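Local coordinates for ferric iron-binding protein HitA (Pseudomonas aeruginosa PAO1, PDB 6IWF) that binds ferric iron as a bacterial solute-binding protein and is probably the periplasmic carrier of an iron uptake system, also implicated in gallium internalization, at residues P79-L84 with F244-L249; E252-I257 with P265-M270. All coordinates share one frame; numbering follows the deposited sequence.

Contact 1. Residues P79-L84 with F244-L249; sequences PETLAL and FVAFML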
loop_
_atom_site.group_PDB
_atom_site.type_symbol
_atom_site.label_atom_id
_atom_site.label_comp_id
_atom_site.label_asym_id
_atom_site.label_seq_id
_atom_site.Cartn_x
_atom_site.Cartn_y
_atom_site.Cartn_z
ATOM N N PRO A 79 16.303 -6.109 -17.262
ATOM C CA PRO A 79 17.029 -6.716 -16.135
ATOM C C PRO A 79 17.770 -5.708 -15.279
ATOM O O PRO A 79 17.878 -5.912 -14.061
ATOM C CB PRO A 79 17.995 -7.693 -16.827
ATOM C CG PRO A 79 18.044 -7.252 -18.266
ATOM C CD PRO A 79 16.697 -6.691 -18.557
ATOM N N GLU A 80 18.278 -4.623 -15.872
ATOM C CA GLU A 80 18.893 -3.566 -15.075
ATOM C C GLU A 80 17.906 -2.995 -14.062
ATOM O O GLU A 80 18.279 -2.682 -12.926
ATOM C CB GLU A 80 19.416 -2.452 -15.980
ATOM C CG GLU A 80 20.542 -2.874 -16.904
ATOM C CD GLU A 80 20.052 -3.400 -18.252
ATOM O OE1 GLU A 80 20.879 -3.462 -19.189
ATOM O OE2 GLU A 80 18.858 -3.761 -18.383
ATOM N N THR A 81 16.639 -2.852 -14.460
ATOM C CA THR A 81 15.620 -2.376 -13.525
ATOM C C THR A 81 15.351 -3.399 -12.427
ATOM O O THR A 81 15.283 -3.044 -11.239
ATOM C CB THR A 81 14.334 -2.052 -14.285
ATOM O OG1 THR A 81 14.629 -1.071 -15.280
ATOM C CG2 THR A 81 13.274 -1.493 -13.333
ATOM N N LEU A 82 15.193 -4.675 -12.801
ATOM C CA LEU A 82 14.912 -5.705 -11.802
ATOM C C LEU A 82 16.044 -5.829 -10.791
ATOM O O LEU A 82 15.805 -6.171 -9.625
ATOM C CB LEU A 82 14.666 -7.047 -12.482
ATOM C CG LEU A 82 13.381 -7.085 -13.309
ATOM C CD1 LEU A 82 13.401 -8.233 -14.270
ATOM C CD2 LEU A 82 12.149 -7.156 -12.393
ATOM N N ALA A 83 17.275 -5.546 -11.212
ATOM C CA ALA A 83 18.411 -5.655 -10.311
ATOM C C ALA A 83 18.405 -4.585 -9.223
ATOM O O ALA A 83 19.194 -4.682 -8.274
ATOM C CB ALA A 83 19.713 -5.584 -11.115
ATOM N N LEU A 84 17.538 -3.576 -9.324
ATOM C CA LEU A 84 17.528 -2.505 -8.340
ATOM C C LEU A 84 16.793 -2.871 -7.053
ATOM O O LEU A 84 16.902 -2.118 -6.079
ATOM C CB LEU A 84 16.913 -1.245 -8.952
ATOM C CG LEU A 84 17.683 -0.616 -10.131
ATOM C CD1 LEU A 84 16.864 0.485 -10.768
ATOM C CD2 LEU A 84 19.047 -0.080 -9.692
ATOM N N PHE A 244 11.135 5.343 -17.484
ATOM C CA PHE A 244 10.383 5.933 -16.383
ATOM C C PHE A 244 10.386 5.027 -15.155
ATOM O O PHE A 244 10.632 5.491 -14.035
ATOM C CB PHE A 244 8.953 6.237 -16.825
ATOM C CG PHE A 244 8.156 6.946 -15.785
ATOM C CD1 PHE A 244 7.457 6.232 -14.807
ATOM C CD2 PHE A 244 8.133 8.333 -15.742
ATOM C CE1 PHE A 244 6.739 6.898 -13.820
ATOM C CE2 PHE A 244 7.414 9.001 -14.763
ATOM C CZ PHE A 244 6.711 8.282 -13.807
ATOM N N VAL A 245 10.091 3.737 -15.338
ATOM C CA VAL A 245 10.038 2.838 -14.183
ATOM C C VAL A 245 11.423 2.698 -13.561
ATOM O O VAL A 245 11.570 2.701 -12.334
ATOM C CB VAL A 245 9.442 1.469 -14.565
ATOM C CG1 VAL A 245 9.557 0.514 -13.393
ATOM C CG2 VAL A 245 7.977 1.629 -14.926
ATOM N N ALA A 246 12.464 2.639 -14.396
ATOM C CA ALA A 246 13.824 2.630 -13.870
ATOM C C ALA A 246 14.112 3.890 -13.056
ATOM O O ALA A 246 14.768 3.824 -12.006
ATOM C CB ALA A 246 14.821 2.475 -15.019
ATOM N N PHE A 247 13.616 5.042 -13.509
ATOM C CA PHE A 247 13.866 6.280 -12.781
ATOM C C PHE A 247 13.131 6.295 -11.443
ATOM O O PHE A 247 13.615 6.901 -10.477
ATOM C CB PHE A 247 13.482 7.479 -13.652
ATOM C CG PHE A 247 13.645 8.799 -12.974
ATOM C CD1 PHE A 247 14.894 9.395 -12.884
ATOM C CD2 PHE A 247 12.552 9.448 -12.425
ATOM C CE1 PHE A 247 15.047 10.609 -12.249
ATOM C CE2 PHE A 247 12.698 10.666 -11.793
ATOM C CZ PHE A 247 13.956 11.249 -11.714
ATOM N N MET A 248 11.998 5.598 -11.345
ATOM C CA MET A 248 11.301 5.528 -10.064
ATOM C C MET A 248 12.158 4.865 -8.998
ATOM O O MET A 248 11.958 5.116 -7.805
ATOM C CB MET A 248 9.980 4.771 -10.222
ATOM C CG MET A 248 9.031 5.399 -11.226
ATOM S SD MET A 248 7.522 4.403 -11.320
ATOM C CE MET A 248 6.728 4.931 -9.795
ATOM N N LEU A 249 13.090 4.004 -9.406
ATOM C CA LEU A 249 13.970 3.276 -8.502
ATOM C C LEU A 249 15.390 3.828 -8.508
ATOM O O LEU A 249 16.281 3.220 -7.903
ATOM C CB LEU A 249 13.991 1.796 -8.860
ATOM C CG LEU A 249 12.701 1.116 -8.422
ATOM C CD1 LEU A 249 12.503 -0.147 -9.231
ATOM C CD2 LEU A 249 12.752 0.822 -6.924
#

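Contact 2. Residues E252-I257 with P265-M270; sequences EGQKAI and PMRKGM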
loop_
_atom_site.group_PDB
_atom_site.type_symbol
_atom_site.label_atom_id
_atom_site.label_comp_id
_atom_site.label_asym_id
_atom_site.label_seq_id
_atom_site.Cartn_x
_atom_site.Cartn_y
_atom_site.Cartn_z
ATOM N N GLU A 252 17.419 9.464 -7.152
ATOM C CA GLU A 252 16.654 10.698 -7.275
ATOM C C GLU A 252 15.150 10.429 -7.287
ATOM O O GLU A 252 14.377 11.173 -6.672
ATOM C CB GLU A 252 17.081 11.439 -8.542
ATOM C CG GLU A 252 16.300 12.700 -8.821
ATOM C CD GLU A 252 16.682 13.335 -10.154
ATOM O OE1 GLU A 252 17.641 12.849 -10.792
ATOM O OE2 GLU A 252 16.017 14.309 -10.557
ATOM N N GLY A 253 14.715 9.386 -7.995
ATOM C CA GLY A 253 13.290 9.088 -8.049
ATOM C C GLY A 253 12.747 8.630 -6.706
ATOM O O GLY A 253 11.702 9.099 -6.251
ATOM N N GLN A 254 13.458 7.717 -6.049
ATOM C CA GLN A 254 13.032 7.282 -4.720
ATOM C C GLN A 254 12.924 8.466 -3.765
ATOM O O GLN A 254 11.984 8.549 -2.965
ATOM C CB GLN A 254 13.997 6.237 -4.178
ATOM C CG GLN A 254 13.997 4.937 -4.969
ATOM C CD GLN A 254 12.952 3.967 -4.467
ATOM O OE1 GLN A 254 13.177 3.256 -3.491
ATOM N NE2 GLN A 254 11.802 3.923 -5.137
ATOM N N LYS A 255 13.867 9.408 -3.842
ATOM C CA LYS A 255 13.796 10.553 -2.941
ATOM C C LYS A 255 12.582 11.421 -3.245
ATOM O O LYS A 255 11.898 11.877 -2.325
ATOM C CB LYS A 255 15.092 11.362 -3.015
ATOM C CG LYS A 255 16.277 10.628 -2.420
ATOM C CD LYS A 255 17.375 11.570 -1.947
ATOM C CE LYS A 255 18.174 10.937 -0.815
ATOM N NZ LYS A 255 17.347 10.793 0.420
ATOM N N ALA A 256 12.272 11.627 -4.532
ATOM C CA ALA A 256 11.073 12.380 -4.891
ATOM C C ALA A 256 9.820 11.704 -4.353
ATOM O O ALA A 256 8.924 12.364 -3.810
ATOM C CB ALA A 256 10.985 12.528 -6.412
ATOM N N ILE A 257 9.740 10.379 -4.498
ATOM C CA ILE A 257 8.575 9.645 -4.016
ATOM C C ILE A 257 8.482 9.730 -2.497
ATOM O O ILE A 257 7.416 10.021 -1.939
ATOM C CB ILE A 257 8.634 8.188 -4.509
ATOM C CG1 ILE A 257 8.386 8.138 -6.027
ATOM C CG2 ILE A 257 7.634 7.318 -3.772
ATOM C CD1 ILE A 257 8.782 6.820 -6.661
ATOM N N PRO A 265 11.884 2.696 1.107
ATOM C CA PRO A 265 12.297 2.552 -0.294
ATOM C C PRO A 265 12.594 1.103 -0.656
ATOM O O PRO A 265 13.088 0.317 0.161
ATOM C CB PRO A 265 13.565 3.414 -0.382
ATOM C CG PRO A 265 14.088 3.449 1.018
ATOM C CD PRO A 265 12.874 3.418 1.921
ATOM N N MET A 266 12.298 0.749 -1.913
ATOM C CA MET A 266 12.576 -0.600 -2.381
ATOM C C MET A 266 13.904 -0.713 -3.119
ATOM O O MET A 266 14.384 -1.832 -3.306
ATOM C CB MET A 266 11.444 -1.114 -3.278
ATOM C CG MET A 266 10.113 -1.331 -2.520
ATOM S SD MET A 266 10.070 -2.828 -1.513
ATOM C CE MET A 266 10.860 -2.341 0.023
ATOM N N ARG A 267 14.505 0.413 -3.496
ATOM C CA ARG A 267 15.842 0.422 -4.076
ATOM C C ARG A 267 16.835 -0.125 -3.065
ATOM O O ARG A 267 16.925 0.380 -1.938
ATOM C CB ARG A 267 16.219 1.846 -4.480
ATOM C CG ARG A 267 17.624 1.978 -5.053
ATOM C CD ARG A 267 17.984 3.438 -5.263
ATOM N NE ARG A 267 19.395 3.592 -5.624
ATOM C CZ ARG A 267 19.901 3.329 -6.827
ATOM N NH1 ARG A 267 19.118 2.897 -7.807
ATOM N NH2 ARG A 267 21.200 3.500 -7.057
ATOM N N LYS A 268 17.549 -1.180 -3.460
ATOM C CA LYS A 268 18.518 -1.809 -2.573
ATOM C C LYS A 268 19.557 -0.798 -2.117
ATOM O O LYS A 268 20.017 0.036 -2.902
ATOM C CB LYS A 268 19.202 -2.972 -3.284
ATOM C CG LYS A 268 18.336 -4.205 -3.404
ATOM C CD LYS A 268 19.163 -5.428 -3.739
ATOM C CE LYS A 268 19.201 -5.674 -5.228
ATOM N NZ LYS A 268 19.129 -7.130 -5.542
ATOM N N GLY A 269 19.913 -0.866 -0.833
ATOM C CA GLY A 269 20.931 -0.008 -0.262
ATOM C C GLY A 269 20.457 1.366 0.139
ATOM O O GLY A 269 21.263 2.170 0.623
ATOM N N MET A 270 19.180 1.668 -0.049
ATOM C CA MET A 270 18.615 2.947 0.334
ATOM C C MET A 270 17.924 2.828 1.689
ATOM O O MET A 270 17.222 1.847 1.963
ATOM C CB MET A 270 17.630 3.422 -0.730
ATOM C CG MET A 270 17.183 4.835 -0.540
ATOM S SD MET A 270 16.870 5.568 -2.134
ATOM C CE MET A 270 16.972 7.301 -1.712
#

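Contact 1. Residues P79-L84 with F244-L249
T81 and L84 meet A246 and L249 in a small, largely apolar contact between the short helix 79-82, with the turn that follows it, and the C-terminal end of helix 238-248. It lies in a domain of the periplasmic binding protein fold, its centre about 19 Å from the centre of the chain and away from the iron site. No hydrogen bond crosses it, and 223 Å² is buried, both sides summed.

The backbones come closest at T81 and A246, whose CA atoms are 5.3 Å apart, an approach consistent with the small side chain of A246. Both branches of T81 are used. Its hydroxyl, beside the backbone N (chi1 -58°), sits over the alanine methyl, OG1 lying 3.6 Å from CB of A246. The other branch, CG2 of T81, reaches CG1 of V245 at 4.2 Å. It also comes within 4.4 Å of the CD1 methyl of L249. L84 lies three residues on, its N bonded to T81 O (3.0 Å), and points to the same side as T81. Of the two methyls of L84, CD1 does the touching: it rests 3.7 Å from CB of L249, so the tip of L84 lies against the root of the other leucine. The same methyl also lies 4.1 Å from the carbonyl oxygen of A246, which accepts the backbone N-H of L249.

Beneath the pair runs strand 97-108, where T81, V245 and L249 all lean on I97 and L249 reaches I99 as well. Helix 238-248 turns its other residues elsewhere: F244 and M248 pack on strand 56-59, and F247 lies against helix 13-27.

Contact 2. Residues E252-I257 with P265-M270
Q254 reaches from helix 251-258 to the backbone of the loop after strand 264-265, in a domain of the periplasmic binding protein fold, where R267 to M270 form a type II beta turn. Its chain bends at chi2, which turns the amide toward the start of the loop. There OE1 takes two backbone N-H groups: a nearly straight bond from R267 N, 3.1 Å long with an angle of 168° at the hydrogen, and a weak, strongly bent one from M266 N. The R267 donor stands above the carbonyl plane, 53° out of it. The other end of the amide is held too, since NE2 donates to the carbonyls of M248 and I99, and these partners fix which way round the group lies.

R267 lays CB against CG of Q254, 3.8 Å away, then runs extended past the amide to bond the carbonyl oxygen of L249 through NH1. The guanidinium and amide planes stand 55° apart. From the far end of the beta turn, the thioether of M270 reaches back to the helix and spans two successive residues, its SD 3.6 Å from CB of Q254. Further out, where K255 borders the contact, the terminal methyl CE of M270 presses tightly on the lysine's aliphatic chain, 3.5 Å from CG of K255.

The centres of contacts 1 and 2 are 11 Å apart, in the same domain and on the same side of the chain's centre. Helix 238-248 of contact 1 leads directly into helix 251-258 of contact 2, and the first contact closes before the second opens. They also touch: L84 O and K268 N are 2.9 Å apart, a probable hydrogen bond, beside the R267 to L249 bond already noted. Segment 79-84, distant in sequence, is thus joined with the consecutive pieces of 244-270 into one packed patch on strand 97-108. Contact 1 is far from the annotated metal ligands, whereas P265 has its side chain about 11 Å from that of Y196, which binds Fe(3+) in this protein, though none is bound in this model.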